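Local coordinates for Two-component response regulator yesN (Fusobacterium nucleatum, PDB 3LSG), which probably acts as a DNA-binding transcription factor of a two-component system, this piece being its C-terminal AraC-type helix-turn-helix domain, at residues A[61-71]-A[95-103]. Sequence-based numbering, arbitrary orientation.
Sequences KLLLLTTELKN and QITPKQYRE
R102 binds three backbone carbonyls, one in the last turn of helix 48-66 and two just after it, a task suited to arginine, whose flat head carries several N-H groups. NH1 and NH2 of R102 close end-on upon one atom, L69 O, at 2.7 and 2.9 Å, with that oxygen in the guanidinium plane. NH2 also donates to T67 O (2.8 Å), from above the carbonyl plane, while NE donates to L64 O (3.1 Å) on a lone pair, although that oxygen is tilted from the guanidinium plane. A bend at chi3 (142°) turns the head toward the turn. T67 OG1 bonds L63 O and accepts from L69 N in an ST turn. These bonds tie the end of helix 48-66 to helix 98-101 within the AraC-type helix-turn-helix domain; T97 and Q100 start the last helix with a capping box, and P98, lacking an N-H, suits its first turn. Branched L64 lays CD2 over one guanidinium face. Among apolar contacts, L64 CD2 lies 4.0 Å from P98 CB, with F90 beside both residues, and L65 meets the Y101 ring edge. Extended K61 passes the hydroxyl, K61 CD to Y101 OH 3.2 Å. The N71 amide both accepts and donates: one water bridges OD1 to R102 NH1; another accepts from K99 N and, weakly, ND2.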
loop_
_atom_site.group_PDB
_atom_site.type_symbol
_atom_site.label_atom_id
_atom_site.label_comp_id
_atom_site.label_asym_id
_atom_site.label_seq_id
_atom_site.Cartn_x
_atom_site.Cartn_y
_atom_site.Cartn_z
ATOM N N LYS A 61 14.335 -10.971 -0.387
ATOM C CA LYS A 61 15.053 -12.127 0.136
ATOM C C LYS A 61 16.295 -12.430 -0.696
ATOM O O LYS A 61 17.393 -12.588 -0.170
ATOM C CB LYS A 61 14.133 -13.352 0.157
ATOM C CG LYS A 61 14.844 -14.649 0.552
ATOM C CD LYS A 61 13.886 -15.836 0.577
ATOM C CE LYS A 61 14.643 -17.159 0.538
ATOM N NZ LYS A 61 13.710 -18.317 0.663
ATOM N N LEU A 62 16.112 -12.500 -2.005
ATOM C CA LEU A 62 17.202 -12.796 -2.922
ATOM C C LEU A 62 18.348 -11.788 -2.771
ATOM O O LEU A 62 19.510 -12.167 -2.630
ATOM C CB LEU A 62 16.674 -12.841 -4.364
ATOM C CG LEU A 62 17.655 -13.098 -5.501
ATOM C CD1 LEU A 62 18.507 -14.335 -5.219
ATOM C CD2 LEU A 62 16.927 -13.239 -6.841
ATOM N N LEU A 63 18.022 -10.507 -2.784
ATOM C CA LEU A 63 19.049 -9.475 -2.664
ATOM C C LEU A 63 19.768 -9.496 -1.310
ATOM O O LEU A 63 20.987 -9.306 -1.232
ATOM C CB LEU A 63 18.427 -8.101 -2.903
ATOM C CG LEU A 63 17.875 -7.869 -4.310
ATOM C CD1 LEU A 63 17.116 -6.558 -4.363
ATOM C CD2 LEU A 63 18.990 -7.860 -5.342
ATOM N N LEU A 64 19.014 -9.710 -0.237
ATOM C CA LEU A 64 19.620 -9.807 1.088
ATOM C C LEU A 64 20.667 -10.914 1.180
ATOM O O LEU A 64 21.699 -10.734 1.799
ATOM C CB LEU A 64 18.560 -10.067 2.136
ATOM C CG LEU A 64 17.669 -8.870 2.414
ATOM C CD1 LEU A 64 16.458 -9.324 3.177
ATOM C CD2 LEU A 64 18.461 -7.823 3.205
ATOM N N LEU A 65 20.393 -12.050 0.554
ATOM C CA LEU A 65 21.268 -13.212 0.660
ATOM C C LEU A 65 22.404 -13.198 -0.354
ATOM O O LEU A 65 23.414 -13.874 -0.165
ATOM C CB LEU A 65 20.456 -14.505 0.515
ATOM C CG LEU A 65 19.427 -14.767 1.616
ATOM C CD1 LEU A 65 18.613 -16.016 1.305
ATOM C CD2 LEU A 65 20.098 -14.902 2.976
ATOM N N THR A 66 22.258 -12.426 -1.427
ATOM C CA THR A 66 23.244 -12.492 -2.499
ATOM C C THR A 66 24.059 -11.214 -2.669
ATOM O O THR A 66 25.007 -11.190 -3.450
ATOM C CB THR A 66 22.601 -12.863 -3.845
ATOM O OG1 THR A 66 21.562 -11.928 -4.151
ATOM C CG2 THR A 66 22.010 -14.273 -3.784
ATOM N N THR A 67 23.696 -10.158 -1.948
ATOM C CA THR A 67 24.401 -8.884 -2.079
ATOM C C THR A 67 24.708 -8.255 -0.730
ATOM O O THR A 67 24.303 -8.765 0.316
ATOM C CB THR A 67 23.578 -7.852 -2.873
ATOM O OG1 THR A 67 22.555 -7.305 -2.032
ATOM C CG2 THR A 67 22.942 -8.476 -4.113
ATOM N N GLU A 68 25.408 -7.123 -0.777
ATOM C CA GLU A 68 25.714 -6.324 0.405
ATOM C C GLU A 68 24.933 -5.012 0.385
ATOM O O GLU A 68 25.237 -4.085 1.136
ATOM C CB GLU A 68 27.217 -6.030 0.469
ATOM C CG GLU A 68 28.082 -7.279 0.560
ATOM C CD GLU A 68 27.775 -8.097 1.802
ATOM O OE1 GLU A 68 27.677 -7.498 2.897
ATOM O OE2 GLU A 68 27.631 -9.336 1.680
ATOM N N LEU A 69 23.920 -4.945 -0.472
ATOM C CA LEU A 69 23.058 -3.767 -0.547
ATOM C C LEU A 69 22.459 -3.392 0.811
ATOM O O LEU A 69 22.064 -4.264 1.585
ATOM C CB LEU A 69 21.926 -4.004 -1.555
ATOM C CG LEU A 69 22.329 -4.213 -3.011
ATOM C CD1 LEU A 69 21.116 -4.656 -3.799
ATOM C CD2 LEU A 69 22.944 -2.936 -3.600
ATOM N N LYS A 70 22.378 -2.090 1.084
ATOM C CA LYS A 70 21.687 -1.582 2.274
ATOM C C LYS A 70 20.170 -1.712 2.123
ATOM O O LYS A 70 19.649 -1.848 1.009
ATOM C CB LYS A 70 22.060 -0.106 2.522
ATOM C CG LYS A 70 23.562 0.126 2.720
ATOM C CD LYS A 70 23.979 -0.471 4.063
ATOM C CE LYS A 70 25.443 -0.785 4.137
ATOM N NZ LYS A 70 25.696 -1.581 5.372
ATOM N N ASN A 71 19.456 -1.673 3.244
ATOM C CA ASN A 71 17.994 -1.757 3.202
ATOM C C ASN A 71 17.378 -0.704 2.292
ATOM O O ASN A 71 16.464 -1.009 1.547
ATOM C CB ASN A 71 17.389 -1.682 4.613
ATOM C CG ASN A 71 17.682 -2.931 5.434
ATOM O OD1 ASN A 71 17.904 -4.001 4.876
ATOM N ND2 ASN A 71 17.658 -2.807 6.756
ATOM N N GLN A 95 8.565 -12.499 9.493
ATOM C CA GLN A 95 8.603 -12.509 10.953
ATOM C C GLN A 95 9.921 -12.023 11.584
ATOM O O GLN A 95 10.028 -11.961 12.808
ATOM C CB GLN A 95 8.194 -13.890 11.487
ATOM C CG GLN A 95 6.804 -14.350 10.942
ATOM C CD GLN A 95 6.320 -15.658 11.580
ATOM O OE1 GLN A 95 7.074 -16.347 12.280
ATOM N NE2 GLN A 95 5.057 -16.002 11.338
ATOM N N ILE A 96 10.918 -11.688 10.759
ATOM C CA ILE A 96 12.136 -11.020 11.247
ATOM C C ILE A 96 12.498 -9.856 10.306
ATOM O O ILE A 96 11.939 -9.748 9.225
ATOM C CB ILE A 96 13.342 -11.982 11.369
ATOM C CG1 ILE A 96 13.701 -12.579 10.003
ATOM C CG2 ILE A 96 13.080 -13.091 12.429
ATOM C CD1 ILE A 96 14.860 -13.612 10.069
ATOM N N THR A 97 13.428 -8.995 10.724
ATOM C CA THR A 97 13.798 -7.829 9.919
ATOM C C THR A 97 14.777 -8.222 8.810
ATOM O O THR A 97 15.367 -9.307 8.850
ATOM C CB THR A 97 14.469 -6.739 10.783
ATOM O OG1 THR A 97 15.710 -7.243 11.272
ATOM C CG2 THR A 97 13.589 -6.372 11.981
ATOM N N PRO A 98 14.948 -7.341 7.811
ATOM C CA PRO A 98 15.940 -7.597 6.768
ATOM C C PRO A 98 17.334 -7.794 7.340
ATOM O O PRO A 98 18.020 -8.726 6.939
ATOM C CB PRO A 98 15.871 -6.327 5.915
ATOM C CG PRO A 98 14.418 -5.939 5.998
ATOM C CD PRO A 98 14.015 -6.256 7.430
ATOM N N LYS A 99 17.737 -6.953 8.283
ATOM C CA LYS A 99 19.045 -7.129 8.904
ATOM C C LYS A 99 19.107 -8.501 9.541
ATOM O O LYS A 99 20.083 -9.237 9.365
ATOM C CB LYS A 99 19.279 -6.061 9.979
ATOM C CG LYS A 99 20.737 -5.775 10.299
ATOM C CD LYS A 99 21.541 -7.036 10.560
ATOM C CE LYS A 99 22.391 -7.424 9.342
ATOM N NZ LYS A 99 23.156 -8.691 9.550
ATOM N N GLN A 100 18.073 -8.854 10.299
ATOM C CA GLN A 100 18.105 -10.120 11.041
ATOM C C GLN A 100 18.148 -11.275 10.042
ATOM O O GLN A 100 18.745 -12.328 10.294
ATOM C CB GLN A 100 16.878 -10.247 11.968
ATOM C CG GLN A 100 16.918 -9.298 13.171
ATOM C CD GLN A 100 15.564 -9.161 13.908
ATOM O OE1 GLN A 100 14.510 -9.488 13.375
ATOM N NE2 GLN A 100 15.611 -8.671 15.137
ATOM N N TYR A 101 17.526 -11.060 8.891
ATOM C CA TYR A 101 17.468 -12.094 7.865
ATOM C C TYR A 101 18.872 -12.453 7.370
ATOM O O TYR A 101 19.121 -13.579 6.936
ATOM C CB TYR A 101 16.601 -11.625 6.690
ATOM C CG TYR A 101 16.085 -12.769 5.875
ATOM C CD1 TYR A 101 14.908 -13.431 6.243
ATOM C CD2 TYR A 101 16.772 -13.220 4.758
ATOM C CE1 TYR A 101 14.429 -14.498 5.511
ATOM C CE2 TYR A 101 16.304 -14.297 4.016
ATOM C CZ TYR A 101 15.127 -14.930 4.398
ATOM O OH TYR A 101 14.640 -15.994 3.674
ATOM N N ARG A 102 19.787 -11.492 7.445
ATOM C CA ARG A 102 21.180 -11.715 7.060
ATOM C C ARG A 102 22.018 -12.334 8.176
ATOM O O ARG A 102 23.172 -12.674 7.967
ATOM C CB ARG A 102 21.830 -10.390 6.645
ATOM C CG ARG A 102 21.359 -9.870 5.319
ATOM C CD ARG A 102 21.842 -8.452 5.042
ATOM N NE ARG A 102 22.181 -8.305 3.626
ATOM C CZ ARG A 102 22.116 -7.166 2.942
ATOM N NH1 ARG A 102 21.712 -6.048 3.530
ATOM N NH2 ARG A 102 22.443 -7.152 1.662
ATOM N N GLU A 103 21.454 -12.467 9.368
ATOM C CA GLU A 103 22.231 -12.943 10.515
ATOM C C GLU A 103 22.415 -14.463 10.531
ATOM O O GLU A 103 21.804 -15.183 9.744
ATOM C CB GLU A 103 21.609 -12.452 11.827
ATOM C CG GLU A 103 21.762 -10.946 12.017
ATOM C CD GLU A 103 20.947 -10.397 13.167
ATOM O OE1 GLU A 103 20.180 -11.162 13.781
ATOM O OE2 GLU A 103 21.072 -9.192 13.458
ATOM O OXT GLU A 103 23.194 -15.013 11.321
HETATM O O HOH W 1 19.983 -5.700 6.118
HETATM O O HOH W 2 16.660 -4.444 9.214
#